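Local atomic coordinates of CsuC (Acinetobacter baumannii, PDB entry 6FJY), a protein that probably acts as a PapD-like periplasmic chaperone for Csu pilus subunits, holding the tip adhesin CsuE in a pre-assembly complex by donor-strand complementation. Residues F3-I8 against Y116-F121; A31-R36 against L90-L95. All coordinates share one frame; numbering follows the deposited sequence.

Contact 1: residues F3-I8 against Y116-F121; sequences FLIWPI and YSIPLF
The carbonyl oxygen of Ile-8 rests against two neighbouring carbons of the 116-121 strand: Ile-8 O lies 3.2 Å from Ile-118 CG2, and Pro-119 CD meets the same Ile-8 O at 3.2 Å. The side-chain packing is otherwise largely apolar. Ile-5 meets two residues of the other strand. Its CG1 stands anti to the backbone N (chi1 171°), which leaves the CG2 methyl to sit over the middle of the Tyr-116 ring. That is a CH-pi contact, with Ile-5 CG2 3.7 Å from the ring centroid and only 10° off the normal. The longer branch of the same side chain runs on to meet Ile-118 tip to tip, Ile-5 CD1 to Ile-118 CD1 at 3.5 Å. Phe-3 turns the edge of its ring to Tyr-116, with Phe-3 CD2 4.1 Å from Tyr-116 CE1. Beyond Trp-6 a cis peptide precedes Pro-7, and past it Ile-8 crosses Ile-118 at about a right angle, its CG2 4.1 Å from Ile-118 CD1. The two strands run nearly parallel with axes 10.3 Å apart, so they face each other across the sandwich interior. Strand 3-6 is hydrogen-bonded to strand 18-25, and strand 109-123 to strand 85-95; Tyr-116 and Ser-117 also pair in parallel with a strand of another protein's chain, extending the sheet across the interface.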
ATOM      1  N   PHE A   3      -2.854  13.499  -6.549  1.00 90.44           N
ATOM      2  CA  PHE A   3      -3.579  12.376  -5.986  1.00 73.38           C
ATOM      3  C   PHE A   3      -2.624  11.406  -5.302  1.00 70.01           C
ATOM      4  O   PHE A   3      -1.564  11.069  -5.835  1.00 60.53           O
ATOM      5  CB  PHE A   3      -4.351  11.653  -7.081  1.00 76.18           C
ATOM      6  CG  PHE A   3      -5.542  10.929  -6.590  1.00 78.43           C
ATOM      7  CD1 PHE A   3      -6.529  11.603  -5.901  1.00 77.63           C
ATOM      8  CD2 PHE A   3      -5.695   9.575  -6.839  1.00 99.50           C
ATOM      9  CE1 PHE A   3      -7.648  10.939  -5.445  1.00 92.70           C
ATOM     10  CE2 PHE A   3      -6.812   8.901  -6.389  1.00107.56           C
ATOM     11  CZ  PHE A   3      -7.790   9.585  -5.688  1.00101.52           C
ATOM     12  N   LEU A   4      -3.032  10.943  -4.131  1.00 68.42           N
ATOM     13  CA  LEU A   4      -2.315   9.958  -3.338  1.00 58.10           C
ATOM     14  C   LEU A   4      -3.251   8.790  -3.056  1.00 59.26           C
ATOM     15  O   LEU A   4      -4.328   8.981  -2.482  1.00 50.75           O
ATOM     16  CB  LEU A   4      -1.811  10.604  -2.046  1.00 75.80           C
ATOM     17  CG  LEU A   4      -1.162   9.801  -0.932  1.00 91.23           C
ATOM     18  CD1 LEU A   4      -0.101  10.650  -0.289  1.00 95.27           C
ATOM     19  CD2 LEU A   4      -2.202   9.428   0.088  1.00106.14           C
ATOM     20  N   ILE A   5      -2.866   7.596  -3.496  1.00 63.83           N
ATOM     21  CA  ILE A   5      -3.674   6.394  -3.320  1.00 56.91           C
ATOM     22  C   ILE A   5      -2.775   5.279  -2.788  1.00 53.52           C
ATOM     23  O   ILE A   5      -1.751   4.954  -3.397  1.00 47.31           O
ATOM     24  CB  ILE A   5      -4.384   5.972  -4.623  1.00 57.78           C
ATOM     25  CG1 ILE A   5      -5.028   4.602  -4.454  1.00 61.35           C
ATOM     26  CG2 ILE A   5      -3.431   5.988  -5.804  1.00 60.00           C
ATOM     27  CD1 ILE A   5      -5.873   4.208  -5.622  1.00 71.08           C
ATOM     28  N   TRP A   6      -3.154   4.710  -1.643  1.00 58.59           N
ATOM     29  CA  TRP A   6      -2.410   3.649  -0.975  1.00 53.67           C
ATOM     30  C   TRP A   6      -3.379   2.833  -0.136  1.00 55.08           C
ATOM     31  O   TRP A   6      -4.397   3.366   0.328  1.00 39.41           O
ATOM     32  CB  TRP A   6      -1.298   4.195  -0.064  1.00 53.70           C
ATOM     33  CG  TRP A   6      -1.827   5.015   1.068  1.00 56.27           C
ATOM     34  CD1 TRP A   6      -2.336   6.271   0.992  1.00 60.61           C
ATOM     35  CD2 TRP A   6      -1.910   4.630   2.450  1.00 56.78           C
ATOM     36  NE1 TRP A   6      -2.738   6.697   2.236  1.00 76.45           N
ATOM     37  CE2 TRP A   6      -2.478   5.710   3.150  1.00 55.13           C
ATOM     38  CE3 TRP A   6      -1.558   3.477   3.159  1.00 62.24           C
ATOM     39  CZ2 TRP A   6      -2.688   5.685   4.525  1.00 61.94           C
ATOM     40  CZ3 TRP A   6      -1.779   3.444   4.530  1.00 67.65           C
ATOM     41  CH2 TRP A   6      -2.338   4.546   5.199  1.00 68.50           C
ATOM     42  N   PRO A   7      -3.087   1.544   0.090  1.00 61.91           N
ATOM     43  CA  PRO A   7      -1.923   0.872  -0.513  1.00 62.71           C
ATOM     44  C   PRO A   7      -2.119   0.424  -1.967  1.00 48.40           C
ATOM     45  O   PRO A   7      -3.241   0.171  -2.407  1.00 39.06           O
ATOM     46  CB  PRO A   7      -1.700  -0.338   0.412  1.00 59.67           C
ATOM     47  CG  PRO A   7      -3.041  -0.636   0.984  1.00 59.95           C
ATOM     48  CD  PRO A   7      -3.755   0.709   1.103  1.00 61.69           C
ATOM     49  N   ILE A   8      -1.008   0.370  -2.714  1.00 51.00           N
ATOM     50  CA  ILE A   8      -1.042  -0.097  -4.097  1.00 48.72           C
ATOM     51  C   ILE A   8      -0.857  -1.613  -4.224  1.00 49.69           C
ATOM     52  O   ILE A   8      -0.935  -2.141  -5.343  1.00 36.65           O
ATOM     53  CB  ILE A   8       0.010   0.662  -4.928  1.00 52.75           C
ATOM     54  CG1 ILE A   8       1.365   0.601  -4.248  1.00 60.75           C
ATOM     55  CG2 ILE A   8      -0.404   2.143  -5.123  1.00 58.44           C
ATOM     56  CD1 ILE A   8       2.415   1.411  -4.975  1.00 71.52           C
ATOM     57  N   TYR A 116      -5.096   4.263 -12.352  1.00 60.91           N
ATOM     58  CA  TYR A 116      -4.281   3.370 -11.543  1.00 50.95           C
ATOM     59  C   TYR A 116      -4.803   1.955 -11.701  1.00 50.10           C
ATOM     60  O   TYR A 116      -5.979   1.688 -11.426  1.00 41.56           O
ATOM     61  CB  TYR A 116      -4.298   3.768 -10.068  1.00 46.02           C
ATOM     62  CG  TYR A 116      -3.558   5.049  -9.766  1.00 56.60           C
ATOM     63  CD1 TYR A 116      -4.178   6.285  -9.909  1.00 65.51           C
ATOM     64  CD2 TYR A 116      -2.251   5.019  -9.304  1.00 59.98           C
ATOM     65  CE1 TYR A 116      -3.498   7.461  -9.628  1.00 71.90           C
ATOM     66  CE2 TYR A 116      -1.561   6.191  -9.023  1.00 67.35           C
ATOM     67  CZ  TYR A 116      -2.190   7.404  -9.184  1.00 69.03           C
ATOM     68  OH  TYR A 116      -1.517   8.564  -8.900  1.00 70.00           O
ATOM     69  N   SER A 117      -3.938   1.065 -12.176  1.00 60.88           N
ATOM     70  CA  SER A 117      -4.206  -0.367 -12.206  1.00 58.57           C
ATOM     71  C   SER A 117      -3.445  -0.988 -11.040  1.00 48.02           C
ATOM     72  O   SER A 117      -2.210  -0.984 -11.012  1.00 30.21           O
ATOM     73  CB  SER A 117      -3.800  -0.988 -13.542  1.00 48.82           C
ATOM     74  OG  SER A 117      -4.138  -2.369 -13.562  1.00 36.50           O
ATOM     75  N   ILE A 118      -4.185  -1.485 -10.056  1.00 49.17           N
ATOM     76  CA  ILE A 118      -3.632  -1.881  -8.773  1.00 47.09           C
ATOM     77  C   ILE A 118      -3.937  -3.365  -8.539  1.00 57.10           C
ATOM     78  O   ILE A 118      -5.096  -3.769  -8.649  1.00 29.07           O
ATOM     79  CB  ILE A 118      -4.183  -1.023  -7.624  1.00 55.08           C
ATOM     80  CG1 ILE A 118      -3.516   0.364  -7.654  1.00 51.38           C
ATOM     81  CG2 ILE A 118      -4.007  -1.716  -6.295  1.00 59.71           C
ATOM     82  CD1 ILE A 118      -4.158   1.362  -6.707  1.00 46.49           C
ATOM     83  N   PRO A 119      -2.939  -4.192  -8.221  1.00 51.59           N
ATOM     84  CA  PRO A 119      -3.215  -5.613  -7.987  1.00 45.78           C
ATOM     85  C   PRO A 119      -3.875  -5.824  -6.634  1.00 48.74           C
ATOM     86  O   PRO A 119      -3.461  -5.263  -5.617  1.00 33.89           O
ATOM     87  CB  PRO A 119      -1.822  -6.242  -8.022  1.00 42.12           C
ATOM     88  CG  PRO A 119      -0.930  -5.146  -7.465  1.00 44.79           C
ATOM     89  CD  PRO A 119      -1.516  -3.861  -7.993  1.00 50.73           C
ATOM     90  N   LEU A 120      -4.886  -6.678  -6.626  1.00 51.33           N
ATOM     91  CA  LEU A 120      -5.665  -6.957  -5.431  1.00 50.19           C
ATOM     92  C   LEU A 120      -5.827  -8.463  -5.279  1.00 36.74           C
ATOM     93  O   LEU A 120      -6.180  -9.149  -6.245  1.00 34.11           O
ATOM     94  CB  LEU A 120      -7.024  -6.282  -5.531  1.00 42.61           C
ATOM     95  CG  LEU A 120      -7.974  -6.596  -4.386  1.00 51.04           C
ATOM     96  CD1 LEU A 120      -7.451  -6.017  -3.043  1.00 42.00           C
ATOM     97  CD2 LEU A 120      -9.330  -6.082  -4.731  1.00 44.17           C
ATOM     98  N   PHE A 121      -5.529  -8.982  -4.091  1.00 50.53           N
ATOM     99  CA  PHE A 121      -5.641 -10.414  -3.837  1.00 51.82           C
ATOM    100  C   PHE A 121      -6.503 -10.690  -2.617  1.00 45.81           C
ATOM    101  O   PHE A 121      -6.319 -10.080  -1.566  1.00 43.86           O
ATOM    102  CB  PHE A 121      -4.276 -11.055  -3.635  1.00 46.10           C
ATOM    103  CG  PHE A 121      -3.387 -10.930  -4.823  1.00 50.16           C
ATOM    104  CD1 PHE A 121      -3.539 -11.776  -5.899  1.00 50.78           C
ATOM    105  CD2 PHE A 121      -2.381  -9.973  -4.859  1.00 41.64           C
ATOM    106  CE1 PHE A 121      -2.716 -11.671  -7.015  1.00 53.61           C
ATOM    107  CE2 PHE A 121      -1.563  -9.863  -5.973  1.00 44.61           C
ATOM    108  CZ  PHE A 121      -1.726 -10.718  -7.046  1.00 44.95           C
TER

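Contact 2: residues A31-R36 against L90-L95; sequences AMVQIR and LIVDEL
Backbone hydrogen bonds hold Ala-31 to Arg-36 against Leu-90 to Leu-95 as neighbouring antiparallel strands. Three hydrogen-bonded pairs, Met-32 with Leu-95, Gln-34 with Asp-93 and Arg-36 with Ile-91, each contribute two reciprocal N-H to O bonds. They are close to uniform. Asp-93 N to Gln-34 O measures 2.9 Å. The longest, Gln-34 N to Asp-93 O, measures 3.1 Å. The non-hydrogen-bonded pairs, Val-33 with Glu-94 and Ile-35 with Val-92, lie between them; the CA of Val-33, Ile-35 and Val-92 makes CA-H...O contacts to carbonyls of the flanking hydrogen-bonded pairs, Val-33 CA to Asp-93 O for one.

Charge and water work on the face that carries Gln-34, Arg-36, Ile-91 and Asp-93. The Arg-36 chain bends at CG-CD (chi3 -67°) and swings its guanidinium across to Asp-93, whose carboxylate plane is tilted 48° from it. The salt bridge, Arg-36 NH2 to Asp-93 OD2, is a weak hydrogen bond at 3.3 Å. A water fills in at the guanidinium edge: it accepts from Arg-36 NE at 2.6 Å and donates both to Asp-93 OD2 at 2.9 Å and to Ile-91 O at 3.2 Å. Asp-93 OD2 is thus approached by both Arg-36 NH2 and the water, which probably helps keep the carboxylate ionised.

Apolar contacts dominate the face of Val-33, Ile-35 and Val-92, which also carries Glu-94. Val-33 CG1 touches Val-92 CG2 at 3.6 Å, and Ile-35 lies alongside Leu-90, its CG2 3.6 Å from Leu-90 CD1. These groups point into the sandwich, toward Phe-3, Ile-5 and Leu-72. A mixed face with the Arg-36/Asp-93 pair and a mainly apolar one facing the interior, on adjacent antiparallel strands, fit the C and F strands of the Ig-like N-terminal domain of PapD-type chaperones.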
ATOM      1  N   ALA A  31     -10.936  16.762  -7.563  1.00 76.33           N
ATOM      2  CA  ALA A  31     -10.813  15.670  -8.520  1.00 65.10           C
ATOM      3  C   ALA A  31     -11.992  14.718  -8.364  1.00 60.67           C
ATOM      4  O   ALA A  31     -12.570  14.592  -7.284  1.00 51.79           O
ATOM      5  CB  ALA A  31      -9.505  14.901  -8.326  1.00 60.07           C
ATOM      6  N   MET A  32     -12.371  14.086  -9.469  1.00 58.09           N
ATOM      7  CA  MET A  32     -13.391  13.050  -9.485  1.00 59.46           C
ATOM      8  C   MET A  32     -12.712  11.709  -9.696  1.00 61.62           C
ATOM      9  O   MET A  32     -11.800  11.585 -10.524  1.00 48.45           O
ATOM     10  CB  MET A  32     -14.426  13.292 -10.590  1.00 72.25           C
ATOM     11  CG  MET A  32     -15.618  12.319 -10.583  1.00 75.21           C
ATOM     12  SD  MET A  32     -16.859  12.720  -9.348  1.00 37.09           S
ATOM     13  CE  MET A  32     -16.957  14.472  -9.636  1.00 60.79           C
ATOM     14  N   VAL A  33     -13.172  10.704  -8.957  1.00 63.66           N
ATOM     15  CA  VAL A  33     -12.586   9.370  -8.984  1.00 60.82           C
ATOM     16  C   VAL A  33     -13.680   8.337  -9.201  1.00 48.32           C
ATOM     17  O   VAL A  33     -14.680   8.320  -8.476  1.00 47.15           O
ATOM     18  CB  VAL A  33     -11.830   9.076  -7.676  1.00 62.76           C
ATOM     19  CG1 VAL A  33     -11.203   7.720  -7.729  1.00 74.42           C
ATOM     20  CG2 VAL A  33     -10.783  10.151  -7.438  1.00 74.67           C
ATOM     21  N   GLN A  34     -13.462   7.454 -10.164  1.00 63.20           N
ATOM     22  CA  GLN A  34     -14.276   6.270 -10.385  1.00 56.34           C
ATOM     23  C   GLN A  34     -13.461   5.055  -9.977  1.00 53.42           C
ATOM     24  O   GLN A  34     -12.248   5.013 -10.204  1.00 31.57           O
ATOM     25  CB  GLN A  34     -14.698   6.133 -11.848  1.00 59.49           C
ATOM     26  CG  GLN A  34     -15.613   4.939 -12.104  1.00 78.53           C
ATOM     27  CD  GLN A  34     -15.710   4.562 -13.574  1.00 93.08           C
ATOM     28  OE1 GLN A  34     -14.973   5.080 -14.411  1.00 96.72           O
ATOM     29  NE2 GLN A  34     -16.611   3.639 -13.889  1.00103.72           N
ATOM     30  N   ILE A  35     -14.120   4.100  -9.328  1.00 50.48           N
ATOM     31  CA  ILE A  35     -13.486   2.899  -8.802  1.00 49.68           C
ATOM     32  C   ILE A  35     -14.224   1.687  -9.346  1.00 49.33           C
ATOM     33  O   ILE A  35     -15.449   1.605  -9.235  1.00 41.08           O
ATOM     34  CB  ILE A  35     -13.494   2.887  -7.264  1.00 58.47           C
ATOM     35  CG1 ILE A  35     -12.812   4.145  -6.719  1.00 66.11           C
ATOM     36  CG2 ILE A  35     -12.762   1.686  -6.748  1.00 44.98           C
ATOM     37  CD1 ILE A  35     -13.779   5.280  -6.405  1.00 63.24           C
ATOM     38  N   ARG A  36     -13.489   0.763  -9.957  1.00 69.93           N
ATOM     39  CA  ARG A  36     -14.036  -0.519 -10.392  1.00 54.25           C
ATOM     40  C   ARG A  36     -13.084  -1.640  -9.988  1.00 48.53           C
ATOM     41  O   ARG A  36     -11.884  -1.423  -9.823  1.00 30.27           O
ATOM     42  CB  ARG A  36     -14.266  -0.553 -11.905  1.00 54.53           C
ATOM     43  CG  ARG A  36     -15.441   0.306 -12.380  1.00 70.10           C
ATOM     44  CD  ARG A  36     -15.479   0.400 -13.889  1.00 76.10           C
ATOM     45  NE  ARG A  36     -14.334   1.137 -14.416  1.00 96.57           N
ATOM     46  CZ  ARG A  36     -14.057   1.260 -15.710  1.00116.12           C
ATOM     47  NH1 ARG A  36     -14.838   0.684 -16.616  1.00129.47           N
ATOM     48  NH2 ARG A  36     -12.995   1.951 -16.101  1.00118.70           N
ATOM     49  N   LEU A  90      -7.781  -3.634  -9.156  1.00 55.34           N
ATOM     50  CA  LEU A  90      -8.458  -2.413  -8.747  1.00 48.93           C
ATOM     51  C   LEU A  90      -8.123  -1.327  -9.765  1.00 51.55           C
ATOM     52  O   LEU A  90      -6.942  -1.079 -10.040  1.00 33.36           O
ATOM     53  CB  LEU A  90      -8.008  -2.004  -7.348  1.00 53.99           C
ATOM     54  CG  LEU A  90      -8.397  -0.604  -6.880  1.00 46.03           C
ATOM     55  CD1 LEU A  90      -9.886  -0.444  -6.871  1.00 37.77           C
ATOM     56  CD2 LEU A  90      -7.802  -0.293  -5.517  1.00 45.65           C
ATOM     57  N   ILE A  91      -9.155  -0.707 -10.347  1.00 56.32           N
ATOM     58  CA  ILE A  91      -8.979   0.333 -11.358  1.00 56.88           C
ATOM     59  C   ILE A  91      -9.634   1.613 -10.854  1.00 46.00           C
ATOM     60  O   ILE A  91     -10.866   1.688 -10.732  1.00 33.49           O
ATOM     61  CB  ILE A  91      -9.567  -0.060 -12.718  1.00 65.24           C
ATOM     62  CG1 ILE A  91      -8.973  -1.368 -13.239  1.00 57.44           C
ATOM     63  CG2 ILE A  91      -9.284   1.055 -13.718  1.00 66.88           C
ATOM     64  CD1 ILE A  91      -7.517  -1.282 -13.545  1.00 68.43           C
ATOM     65  N   VAL A  92      -8.825   2.635 -10.597  1.00 52.22           N
ATOM     66  CA  VAL A  92      -9.355   3.933 -10.199  1.00 60.11           C
ATOM     67  C   VAL A  92      -8.898   5.001 -11.191  1.00 54.96           C
ATOM     68  O   VAL A  92      -7.702   5.123 -11.500  1.00 37.18           O
ATOM     69  CB  VAL A  92      -9.017   4.294  -8.737  1.00 55.89           C
ATOM     70  CG1 VAL A  92      -8.253   3.173  -8.032  1.00 48.46           C
ATOM     71  CG2 VAL A  92      -8.372   5.658  -8.622  1.00 54.67           C
ATOM     72  N   ASP A  93      -9.874   5.724 -11.731  1.00 65.45           N
ATOM     73  CA  ASP A  93      -9.678   6.746 -12.748  1.00 69.53           C
ATOM     74  C   ASP A  93      -9.781   8.124 -12.094  1.00 78.14           C
ATOM     75  O   ASP A  93     -10.819   8.456 -11.509  1.00 79.47           O
ATOM     76  CB  ASP A  93     -10.732   6.580 -13.838  1.00 64.99           C
ATOM     77  CG  ASP A  93     -10.463   5.386 -14.727  1.00 65.70           C
ATOM     78  OD1 ASP A  93      -9.396   5.368 -15.365  1.00 63.97           O
ATOM     79  OD2 ASP A  93     -11.305   4.459 -14.777  1.00 62.82           O
ATOM     80  N   GLU A  94      -8.714   8.922 -12.200  1.00 87.13           N
ATOM     81  CA  GLU A  94      -8.584  10.203 -11.503  1.00 83.18           C
ATOM     82  C   GLU A  94      -8.678  11.346 -12.506  1.00 77.02           C
ATOM     83  O   GLU A  94      -7.826  11.468 -13.394  1.00 72.01           O
ATOM     84  CB  GLU A  94      -7.259  10.274 -10.735  1.00 82.46           C
ATOM     85  CG  GLU A  94      -7.065  11.516  -9.838  1.00 85.65           C
ATOM     86  CD  GLU A  94      -6.235  12.617 -10.504  1.00 96.71           C
ATOM     87  OE1 GLU A  94      -5.847  12.453 -11.680  1.00100.37           O
ATOM     88  OE2 GLU A  94      -5.965  13.648  -9.852  1.00 94.70           O
ATOM     89  N   LEU A  95      -9.688  12.195 -12.341  1.00 88.20           N
ATOM     90  CA  LEU A  95      -9.958  13.297 -13.267  1.00 96.47           C
ATOM     91  C   LEU A  95      -9.883  14.629 -12.529  1.00 97.49           C
ATOM     92  O   LEU A  95     -10.858  15.031 -11.868  1.00 82.15           O
ATOM     93  CB  LEU A  95     -11.329  13.131 -13.935  1.00 97.03           C
ATOM     94  CG  LEU A  95     -12.196  11.884 -13.651  1.00 97.92           C
ATOM     95  CD1 LEU A  95     -13.604  12.094 -14.176  1.00 98.63           C
ATOM     96  CD2 LEU A  95     -11.614  10.560 -14.210  1.00 69.85           C
TER
HETATM   97  O   HOH W   1     -12.899   2.805 -12.970  1.00 58.61           O

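How the contacts relate
The centres of the two contacts lie about 11 Å apart in the same Ig-like domain. Along the chain the order is 3-8, 31-36, 90-95, 116-121, so both strands of contact 2 fall between the two segments of contact 1. Contact 2 joins neighbours within a sheet, whereas contact 1 packs across the sandwich. They meet where strands 85-95 and 109-123 pair, with probable backbone hydrogen bonds between Ile-118 and Leu-90 and between Tyr-116 and Val-92, and where Phe-3 packs on Val-33 and Ile-5 on Val-92. The strand that pairs with the partner protein's chain is therefore backed by both the core and its sheet neighbour.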